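Local coordinates for protein alpha-1,2-mannosyltransferase (Ktr4), putative (PDB 7BOP) that belongs to a fungal glycosyltransferase family of the GT-A clan and holds guanosine-5'-diphosphate and a manganese ion in its pocket, at residues K240-N245 / L324-D329; T233-T238 / N253-L258; T93-F98 / A120-K125. All blocks are in the same frame, centred on the assembly; numbering follows the deposited sequence.

Interaction 1: K240-N245 / L324-D329; sequences KFLAAN and LGLFAD
The C-terminal turns of helices 234-244 and 316-327 pack through a four-residue apolar patch in which Phe241 and Leu242 meet Leu326 and Phe327. The backbones remain well separated, with Leu242 CA 9.0 Å from Leu326 CA, and side chains alone bridge the distance. In the aromatic pair, Phe327 CZ approaches Phe241 CE2 to 3.6 Å, arriving near the plane of the Phe241 ring at its edge. The ring planes stand at 80° with centroids 5.9 Å apart, and seen from Phe327 the approach is oblique. Phe241 gets there by holding CG anti to its own nitrogen (chi1 180°), which carries the ring off the helix toward its neighbour. Leu242 CD1 meets Leu326 alone, 3.9 Å from Leu326 CD1, whereas Leu242 CD2 sits between Phe327 CE1 (3.8 Å) and Leu326 CD1 (4.1 Å). Each ring also has a neighbour from its own segment over one face. Leu326 CB sits over the centre of the Phe327 ring, 3.6 Å above it, and the Asn245 amide lies over one face of Phe241, near the rim. That amide is anchored by Asn245 ND2 donating to Phe241 O (2.9 Å, N-H...O 162°), just where the helix ends. Around the patch, helix 294-306 adds Ala298 against Phe241 and Gln295 against Phe327, helix 288-292 sends Phe290 to Phe327, and Leu326 also rests on Met255 and Leu258 of helix 255-258.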
loop_
_atom_site.group_PDB
_atom_site.type_symbol
_atom_site.label_atom_id
_atom_site.label_comp_id
_atom_site.label_asym_id
_atom_site.label_seq_id
_atom_site.Cartn_x
_atom_site.Cartn_y
_atom_site.Cartn_z
ATOM N N LYS A 240 8.610 18.531 -12.242
ATOM C CA LYS A 240 9.987 18.717 -12.709
ATOM C C LYS A 240 10.528 17.442 -13.367
ATOM O O LYS A 240 11.091 17.483 -14.465
ATOM C CB LYS A 240 10.905 19.147 -11.557
ATOM C CG LYS A 240 10.640 20.572 -11.066
ATOM C CD LYS A 240 11.268 20.847 -9.717
ATOM C CE LYS A 240 12.786 20.833 -9.764
ATOM N NZ LYS A 240 13.390 21.105 -8.428
ATOM N N PHE A 241 10.329 16.310 -12.697
ATOM C CA PHE A 241 10.707 15.020 -13.253
ATOM C C PHE A 241 10.037 14.744 -14.603
ATOM O O PHE A 241 10.699 14.294 -15.556
ATOM C CB PHE A 241 10.373 13.906 -12.264
ATOM C CG PHE A 241 10.725 12.545 -12.765
ATOM C CD1 PHE A 241 12.049 12.143 -12.808
ATOM C CD2 PHE A 241 9.737 11.678 -13.221
ATOM C CE1 PHE A 241 12.391 10.887 -13.279
ATOM C CE2 PHE A 241 10.073 10.424 -13.707
ATOM C CZ PHE A 241 11.403 10.024 -13.722
ATOM N N LEU A 242 8.731 15.010 -14.686
ATOM C CA LEU A 242 7.989 14.789 -15.923
ATOM C C LEU A 242 8.477 15.684 -17.064
ATOM O O LEU A 242 8.594 15.214 -18.195
ATOM C CB LEU A 242 6.480 14.979 -15.730
ATOM C CG LEU A 242 5.729 13.954 -14.876
ATOM C CD1 LEU A 242 4.320 14.445 -14.626
ATOM C CD2 LEU A 242 5.697 12.581 -15.529
ATOM N N ALA A 243 8.771 16.949 -16.769
ATOM C CA ALA A 243 9.298 17.877 -17.786
ATOM C C ALA A 243 10.647 17.407 -18.345
ATOM O O ALA A 243 10.920 17.585 -19.529
ATOM C CB ALA A 243 9.410 19.285 -17.222
ATOM N N ALA A 244 11.467 16.799 -17.494
ATOM C CA ALA A 244 12.734 16.198 -17.910
ATOM C C ALA A 244 12.590 14.846 -18.631
ATOM O O ALA A 244 13.516 14.427 -19.328
ATOM C CB ALA A 244 13.654 16.047 -16.709
ATOM N N ASN A 245 11.454 14.167 -18.455
ATOM C CA ASN A 245 11.220 12.834 -19.041
ATOM C C ASN A 245 9.822 12.721 -19.672
ATOM O O ASN A 245 8.986 11.955 -19.199
ATOM C CB ASN A 245 11.414 11.764 -17.960
ATOM C CG ASN A 245 12.788 11.821 -17.315
ATOM O OD1 ASN A 245 13.738 11.224 -17.809
ATOM N ND2 ASN A 245 12.895 12.529 -16.197
ATOM N N LEU A 324 2.310 5.092 -9.923
ATOM C CA LEU A 324 1.299 4.295 -10.629
ATOM C C LEU A 324 0.453 5.159 -11.548
ATOM O O LEU A 324 0.224 4.802 -12.712
ATOM C CB LEU A 324 0.380 3.557 -9.642
ATOM C CG LEU A 324 1.047 2.434 -8.831
ATOM C CD1 LEU A 324 0.243 2.118 -7.577
ATOM C CD2 LEU A 324 1.222 1.188 -9.694
ATOM N N GLY A 325 -0.013 6.289 -11.021
ATOM C CA GLY A 325 -0.884 7.187 -11.768
ATOM C C GLY A 325 -0.256 7.853 -12.975
ATOM O O GLY A 325 -0.973 8.271 -13.871
ATOM N N LEU A 326 1.069 7.976 -12.994
ATOM C CA LEU A 326 1.788 8.568 -14.131
ATOM C C LEU A 326 2.415 7.547 -15.082
ATOM O O LEU A 326 2.486 7.802 -16.282
ATOM C CB LEU A 326 2.886 9.500 -13.624
ATOM C CG LEU A 326 2.407 10.697 -12.805
ATOM C CD1 LEU A 326 3.609 11.409 -12.230
ATOM C CD2 LEU A 326 1.562 11.626 -13.655
ATOM N N PHE A 327 2.868 6.412 -14.547
ATOM C CA PHE A 327 3.701 5.465 -15.302
ATOM C C PHE A 327 3.077 4.087 -15.547
ATOM O O PHE A 327 3.539 3.370 -16.433
ATOM C CB PHE A 327 5.072 5.334 -14.618
ATOM C CG PHE A 327 5.684 6.665 -14.250
ATOM C CD1 PHE A 327 5.812 7.676 -15.210
ATOM C CD2 PHE A 327 6.098 6.930 -12.943
ATOM C CE1 PHE A 327 6.342 8.911 -14.872
ATOM C CE2 PHE A 327 6.632 8.167 -12.603
ATOM C CZ PHE A 327 6.760 9.153 -13.568
ATOM N N ALA A 328 2.031 3.723 -14.801
ATOM C CA ALA A 328 1.338 2.464 -15.031
ATOM C C ALA A 328 0.156 2.652 -15.969
ATOM O O ALA A 328 -0.247 3.775 -16.280
ATOM C CB ALA A 328 0.882 1.856 -13.709
ATOM N N ASP A 329 -0.370 1.525 -16.431
ATOM C CA ASP A 329 -1.634 1.450 -17.137
ATOM C C ASP A 329 -2.723 1.348 -16.074
ATOM O O ASP A 329 -2.789 0.352 -15.349
ATOM C CB ASP A 329 -1.594 0.203 -18.033
ATOM C CG ASP A 329 -2.844 -0.009 -18.851
ATOM O OD1 ASP A 329 -3.874 0.688 -18.692
ATOM O OD2 ASP A 329 -2.791 -0.942 -19.682
#

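Interaction 2: T233-T238 / N253-L258; sequences TLWPET and NMMGWL
A Met-aromatic contact made at the rim of an indole sets this pairing apart: the sulfur of Met255 lies beside the six-membered ring of Trp235, not over a face. Met255 SD is 5.2 Å from the ring centroid and 86° off the ring normal, hence essentially in the plane. Met255 SD is 4.0 Å from both Trp235 CZ2 and Trp235 CH2, straddling the bond between them. The methionine chain folds back to achieve this, bent at both chi2 (65°) and chi3 (68°). Leu258, one helical turn on, meets the same corner of the indole: its CB comes within 4.1 Å of Trp235 CH2 and CD1 within 4.2 Å of that carbon, the two side chains crossing at about a right angle. Ahead of helix 255-258, Asn253 OD1 accepts from Met255 N (3.0 Å) in an Asx turn, which probably helps set the backbone at Met255. Thr259 and Tyr274 touch Trp235 as well, and a glycerol molecule lies near the Met255 side chain. With no polar bond between the segments, cohesion rests on dispersion, probably helped by a weak electrostatic attraction between the sulfur and the slightly positive C-H edge of the indole.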
loop_
_atom_site.group_PDB
_atom_site.type_symbol
_atom_site.label_atom_id
_atom_site.label_comp_id
_atom_site.label_asym_id
_atom_site.label_seq_id
_atom_site.Cartn_x
_atom_site.Cartn_y
_atom_site.Cartn_z
ATOM N N THR A 233 6.070 19.897 -1.460
ATOM C CA THR A 233 6.803 19.977 -2.741
ATOM C C THR A 233 6.822 18.679 -3.560
ATOM O O THR A 233 7.501 18.610 -4.589
ATOM C CB THR A 233 8.255 20.489 -2.570
ATOM O OG1 THR A 233 9.022 19.575 -1.775
ATOM C CG2 THR A 233 8.275 21.871 -1.927
ATOM N N LEU A 234 6.064 17.667 -3.139
ATOM C CA LEU A 234 6.057 16.381 -3.851
ATOM C C LEU A 234 5.562 16.546 -5.283
ATOM O O LEU A 234 6.222 16.098 -6.220
ATOM C CB LEU A 234 5.215 15.338 -3.103
ATOM C CG LEU A 234 5.110 13.943 -3.727
ATOM C CD1 LEU A 234 6.493 13.374 -4.045
ATOM C CD2 LEU A 234 4.351 13.031 -2.773
ATOM N N TRP A 235 4.427 17.214 -5.460
ATOM C CA TRP A 235 3.883 17.421 -6.803
ATOM C C TRP A 235 4.739 18.368 -7.655
ATOM O O TRP A 235 4.991 18.074 -8.837
ATOM C CB TRP A 235 2.418 17.860 -6.762
ATOM C CG TRP A 235 1.748 17.832 -8.105
ATOM C CD1 TRP A 235 1.303 18.899 -8.819
ATOM C CD2 TRP A 235 1.477 16.679 -8.902
ATOM N NE1 TRP A 235 0.763 18.488 -10.009
ATOM C CE2 TRP A 235 0.861 17.127 -10.089
ATOM C CE3 TRP A 235 1.680 15.305 -8.721
ATOM C CZ2 TRP A 235 0.447 16.253 -11.091
ATOM C CZ3 TRP A 235 1.274 14.441 -9.716
ATOM C CH2 TRP A 235 0.664 14.915 -10.888
ATOM N N PRO A 236 5.195 19.500 -7.071
ATOM C CA PRO A 236 6.161 20.318 -7.804
ATOM C C PRO A 236 7.391 19.530 -8.289
ATOM O O PRO A 236 7.779 19.673 -9.447
ATOM C CB PRO A 236 6.539 21.388 -6.790
ATOM C CG PRO A 236 5.255 21.619 -6.055
ATOM C CD PRO A 236 4.621 20.248 -5.931
ATOM N N GLU A 237 7.960 18.689 -7.430
ATOM C CA GLU A 237 9.114 17.862 -7.817
ATOM C C GLU A 237 8.750 16.827 -8.873
ATOM O O GLU A 237 9.523 16.582 -9.806
ATOM C CB GLU A 237 9.752 17.188 -6.602
ATOM C CG GLU A 237 10.507 18.143 -5.687
ATOM C CD GLU A 237 11.740 18.778 -6.325
ATOM O OE1 GLU A 237 12.184 18.318 -7.413
ATOM O OE2 GLU A 237 12.278 19.740 -5.725
ATOM N N THR A 238 7.560 16.246 -8.749
ATOM C CA THR A 238 7.031 15.316 -9.756
ATOM C C THR A 238 6.924 15.975 -11.143
ATOM O O THR A 238 7.341 15.396 -12.157
ATOM C CB THR A 238 5.664 14.752 -9.300
ATOM O OG1 THR A 238 5.830 14.062 -8.044
ATOM C CG2 THR A 238 5.061 13.809 -10.344
ATOM N N ASN A 253 -3.436 7.056 -17.929
ATOM C CA ASN A 253 -2.904 7.635 -16.708
ATOM C C ASN A 253 -4.026 8.145 -15.808
ATOM O O ASN A 253 -5.173 8.265 -16.237
ATOM C CB ASN A 253 -1.879 8.741 -17.030
ATOM C CG ASN A 253 -2.504 9.985 -17.661
ATOM O OD1 ASN A 253 -3.366 10.641 -17.070
ATOM N ND2 ASN A 253 -2.049 10.326 -18.854
ATOM N N MET A 254 -3.673 8.454 -14.566
ATOM C CA MET A 254 -4.631 8.911 -13.570
ATOM C C MET A 254 -4.479 10.408 -13.265
ATOM O O MET A 254 -4.720 10.839 -12.132
ATOM C CB MET A 254 -4.449 8.103 -12.277
ATOM C CG MET A 254 -4.557 6.595 -12.446
ATOM S SD MET A 254 -4.223 5.764 -10.877
ATOM C CE MET A 254 -4.112 4.060 -11.424
ATOM N N MET A 255 -4.130 11.212 -14.268
ATOM C CA MET A 255 -3.914 12.653 -14.044
ATOM C C MET A 255 -5.127 13.336 -13.407
ATOM O O MET A 255 -4.963 14.151 -12.517
ATOM C CB MET A 255 -3.543 13.363 -15.360
ATOM C CG MET A 255 -2.971 14.770 -15.192
ATOM S SD MET A 255 -1.387 14.808 -14.325
ATOM C CE MET A 255 -0.321 14.013 -15.537
ATOM N N GLY A 256 -6.334 12.979 -13.853
ATOM C CA GLY A 256 -7.580 13.525 -13.305
ATOM C C GLY A 256 -7.739 13.283 -11.816
ATOM O O GLY A 256 -8.142 14.167 -11.081
ATOM N N TRP A 257 -7.424 12.075 -11.371
ATOM C CA TRP A 257 -7.457 11.750 -9.945
ATOM C C TRP A 257 -6.340 12.444 -9.180
ATOM O O TRP A 257 -6.579 13.012 -8.101
ATOM C CB TRP A 257 -7.366 10.234 -9.754
ATOM C CG TRP A 257 -7.278 9.770 -8.338
ATOM C CD1 TRP A 257 -8.184 9.990 -7.333
ATOM C CD2 TRP A 257 -6.251 8.953 -7.785
ATOM N NE1 TRP A 257 -7.767 9.369 -6.172
ATOM C CE2 TRP A 257 -6.576 8.733 -6.423
ATOM C CE3 TRP A 257 -5.080 8.380 -8.305
ATOM C CZ2 TRP A 257 -5.771 7.972 -5.583
ATOM C CZ3 TRP A 257 -4.279 7.621 -7.461
ATOM C CH2 TRP A 257 -4.629 7.426 -6.118
ATOM N N LEU A 258 -5.125 12.385 -9.721
ATOM C CA LEU A 258 -3.957 12.994 -9.070
ATOM C C LEU A 258 -4.105 14.518 -8.874
ATOM O O LEU A 258 -3.608 15.059 -7.904
ATOM C CB LEU A 258 -2.679 12.704 -9.860
ATOM C CG LEU A 258 -2.249 11.229 -9.953
ATOM C CD1 LEU A 258 -1.036 11.108 -10.852
ATOM C CD2 LEU A 258 -1.973 10.652 -8.579
#

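Interaction 3: T93-F98 / A120-K125; sequences TWNSKF and AETKAK
Lys123 supplies the single hydrogen bond between these segments, NZ donating to Ser96 O at 2.8 Å. The ammonium lies in the carbonyl plane on a lone pair, with a C=O...N angle of 122°. Bends at chi3 and chi4 (-57° and -56°) curl the chain back so that its end reaches the helix; NZ also passes 4.0 Å from Ser96 CB. Because Ser96 O lies in the last turn of helix 80-98, the ammonium group probably also benefits from the negative end of the helix dipole. Asn95 ND2 and Thr122 OG1, 4.0 Å apart, are a polar pair too long for a direct bond; Glu91 OE2 bonds both, bridging helix and loop. On the helix side, Asn95 OD1 accepts from Tyr100 N and Ser96 OG bonds Glu91 O. Plain packing is limited to Asn95 ND2 against Ala124 CB, at 4.3 Å. Within the loop, Ala124 N donates to Thr122 OG1 at 3.1 Å, forming an ST turn. The contact thus ties the end of helix 80-98 to the connection between helix 112-119 and strand 126-130; Asn95 and Thr122 both rest on Trp102 of strand 102-106, the parallel neighbour of strand 126-130.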
loop_
_atom_site.group_PDB
_atom_site.type_symbol
_atom_site.label_atom_id
_atom_site.label_comp_id
_atom_site.label_asym_id
_atom_site.label_seq_id
_atom_site.Cartn_x
_atom_site.Cartn_y
_atom_site.Cartn_z
ATOM N N THR A 93 -8.064 -16.647 6.571
ATOM C CA THR A 93 -8.880 -16.229 5.443
ATOM C C THR A 93 -8.346 -16.656 4.087
ATOM O O THR A 93 -9.129 -16.778 3.150
ATOM C CB THR A 93 -9.099 -14.706 5.422
ATOM O OG1 THR A 93 -7.848 -14.022 5.331
ATOM C CG2 THR A 93 -9.881 -14.266 6.660
ATOM N N TRP A 94 -7.037 -16.866 3.976
ATOM C CA TRP A 94 -6.403 -17.071 2.670
ATOM C C TRP A 94 -5.208 -18.039 2.670
ATOM O O TRP A 94 -5.259 -19.073 2.002
ATOM C CB TRP A 94 -5.975 -15.721 2.068
ATOM C CG TRP A 94 -5.508 -15.855 0.660
ATOM C CD1 TRP A 94 -6.268 -16.113 -0.420
ATOM C CD2 TRP A 94 -4.160 -15.796 0.200
ATOM N NE1 TRP A 94 -5.488 -16.199 -1.551
ATOM C CE2 TRP A 94 -4.186 -16.002 -1.196
ATOM C CE3 TRP A 94 -2.932 -15.562 0.825
ATOM C CZ2 TRP A 94 -3.030 -15.999 -1.975
ATOM C CZ3 TRP A 94 -1.781 -15.552 0.047
ATOM C CH2 TRP A 94 -1.842 -15.779 -1.339
ATOM N N ASN A 95 -4.134 -17.714 3.384
ATOM C CA ASN A 95 -2.870 -18.417 3.155
ATOM C C ASN A 95 -2.799 -19.866 3.689
ATOM O O ASN A 95 -1.907 -20.618 3.269
ATOM C CB ASN A 95 -1.674 -17.620 3.654
ATOM C CG ASN A 95 -0.385 -17.999 2.935
ATOM O OD1 ASN A 95 -0.357 -18.101 1.710
ATOM N ND2 ASN A 95 0.684 -18.187 3.682
ATOM N N SER A 96 -3.709 -20.273 4.576
ATOM C CA SER A 96 -3.728 -21.682 5.006
ATOM C C SER A 96 -4.057 -22.608 3.839
ATOM O O SER A 96 -3.693 -23.772 3.871
ATOM C CB SER A 96 -4.696 -21.917 6.154
ATOM O OG SER A 96 -6.009 -21.654 5.748
ATOM N N LYS A 97 -4.727 -22.080 2.810
ATOM C CA LYS A 97 -5.068 -22.851 1.618
ATOM C C LYS A 97 -3.998 -22.779 0.526
ATOM O O LYS A 97 -3.795 -23.738 -0.215
ATOM C CB LYS A 97 -6.407 -22.369 1.051
ATOM C CG LYS A 97 -7.562 -22.448 2.038
ATOM C CD LYS A 97 -8.773 -21.661 1.555
ATOM C CE LYS A 97 -8.544 -20.147 1.618
ATOM N NZ LYS A 97 -9.805 -19.418 1.894
ATOM N N PHE A 98 -3.336 -21.633 0.397
ATOM C CA PHE A 98 -2.401 -21.413 -0.707
ATOM C C PHE A 98 -0.933 -21.542 -0.307
ATOM O O PHE A 98 -0.100 -21.895 -1.142
ATOM C CB PHE A 98 -2.724 -20.067 -1.375
ATOM C CG PHE A 98 -4.078 -20.053 -2.013
ATOM C CD1 PHE A 98 -4.297 -20.737 -3.198
ATOM C CD2 PHE A 98 -5.151 -19.406 -1.406
ATOM C CE1 PHE A 98 -5.542 -20.756 -3.791
ATOM C CE2 PHE A 98 -6.402 -19.425 -1.992
ATOM C CZ PHE A 98 -6.600 -20.097 -3.187
ATOM N N ALA A 120 5.387 -20.602 13.795
ATOM C CA ALA A 120 4.296 -21.353 14.427
ATOM C C ALA A 120 2.887 -21.025 13.899
ATOM O O ALA A 120 1.968 -21.817 14.076
ATOM C CB ALA A 120 4.337 -21.159 15.942
ATOM N N GLU A 121 2.717 -19.875 13.249
ATOM C CA GLU A 121 1.412 -19.453 12.747
ATOM C C GLU A 121 1.138 -19.803 11.286
ATOM O O GLU A 121 0.091 -19.426 10.755
ATOM C CB GLU A 121 1.267 -17.938 12.937
ATOM C CG GLU A 121 1.298 -17.483 14.387
ATOM C CD GLU A 121 0.200 -18.085 15.247
ATOM O OE1 GLU A 121 -0.850 -18.498 14.712
ATOM O OE2 GLU A 121 0.372 -18.130 16.477
ATOM N N THR A 122 2.057 -20.503 10.628
ATOM C CA THR A 122 1.899 -20.804 9.208
ATOM C C THR A 122 2.559 -22.132 8.878
ATOM O O THR A 122 3.549 -22.510 9.510
ATOM C CB THR A 122 2.485 -19.674 8.326
ATOM O OG1 THR A 122 2.286 -19.972 6.944
ATOM C CG2 THR A 122 3.971 -19.478 8.554
ATOM N N LYS A 123 2.003 -22.830 7.896
ATOM C CA LYS A 123 2.628 -24.041 7.351
ATOM C C LYS A 123 3.636 -23.698 6.274
ATOM O O LYS A 123 4.430 -24.554 5.886
ATOM C CB LYS A 123 1.577 -24.984 6.770
ATOM C CG LYS A 123 0.465 -25.368 7.735
ATOM C CD LYS A 123 -0.476 -26.419 7.154
ATOM C CE LYS A 123 -1.138 -26.023 5.821
ATOM N NZ LYS A 123 -1.908 -24.747 5.860
ATOM N N ALA A 124 3.600 -22.461 5.761
ATOM C CA ALA A 124 4.534 -22.053 4.711
ATOM C C ALA A 124 5.902 -21.741 5.290
ATOM O O ALA A 124 6.049 -21.554 6.497
ATOM C CB ALA A 124 3.999 -20.846 3.954
ATOM N N LYS A 125 6.895 -21.649 4.409
ATOM C CA LYS A 125 8.240 -21.240 4.803
ATOM C C LYS A 125 8.242 -19.760 5.194
ATOM O O LYS A 125 7.618 -18.940 4.514
ATOM C CB LYS A 125 9.250 -21.444 3.670
ATOM C CG LYS A 125 9.478 -22.893 3.240
ATOM C CD LYS A 125 8.542 -23.331 2.115
ATOM C CE LYS A 125 9.147 -24.417 1.231
ATOM N NZ LYS A 125 9.355 -25.696 1.965
#

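Overall arrangement
Interactions 1 and 2 form one continuous packing region, their centres 8 Å apart, and both draw on helix 234-244. Leu326 joins them, its CD1 lying 3.4 Å from Thr238 CG2, while Gly325 O and Met254 N, 2.8 Å apart, probably form a hydrogen bond between the other two segments. Interaction 2 is buried and interaction 1 partly so; both are apolar, one built on a sulfur at an indole edge, the other on two phenylalanines and two leucines. The centre of interaction 3 is about 38 Å from the other two centres, across the middle of the chain. Also partly buried, but alone in having an exposed touching residue, a lysine, it relies instead on a charged donor and a bridging carboxylate, joining a helix to a loop.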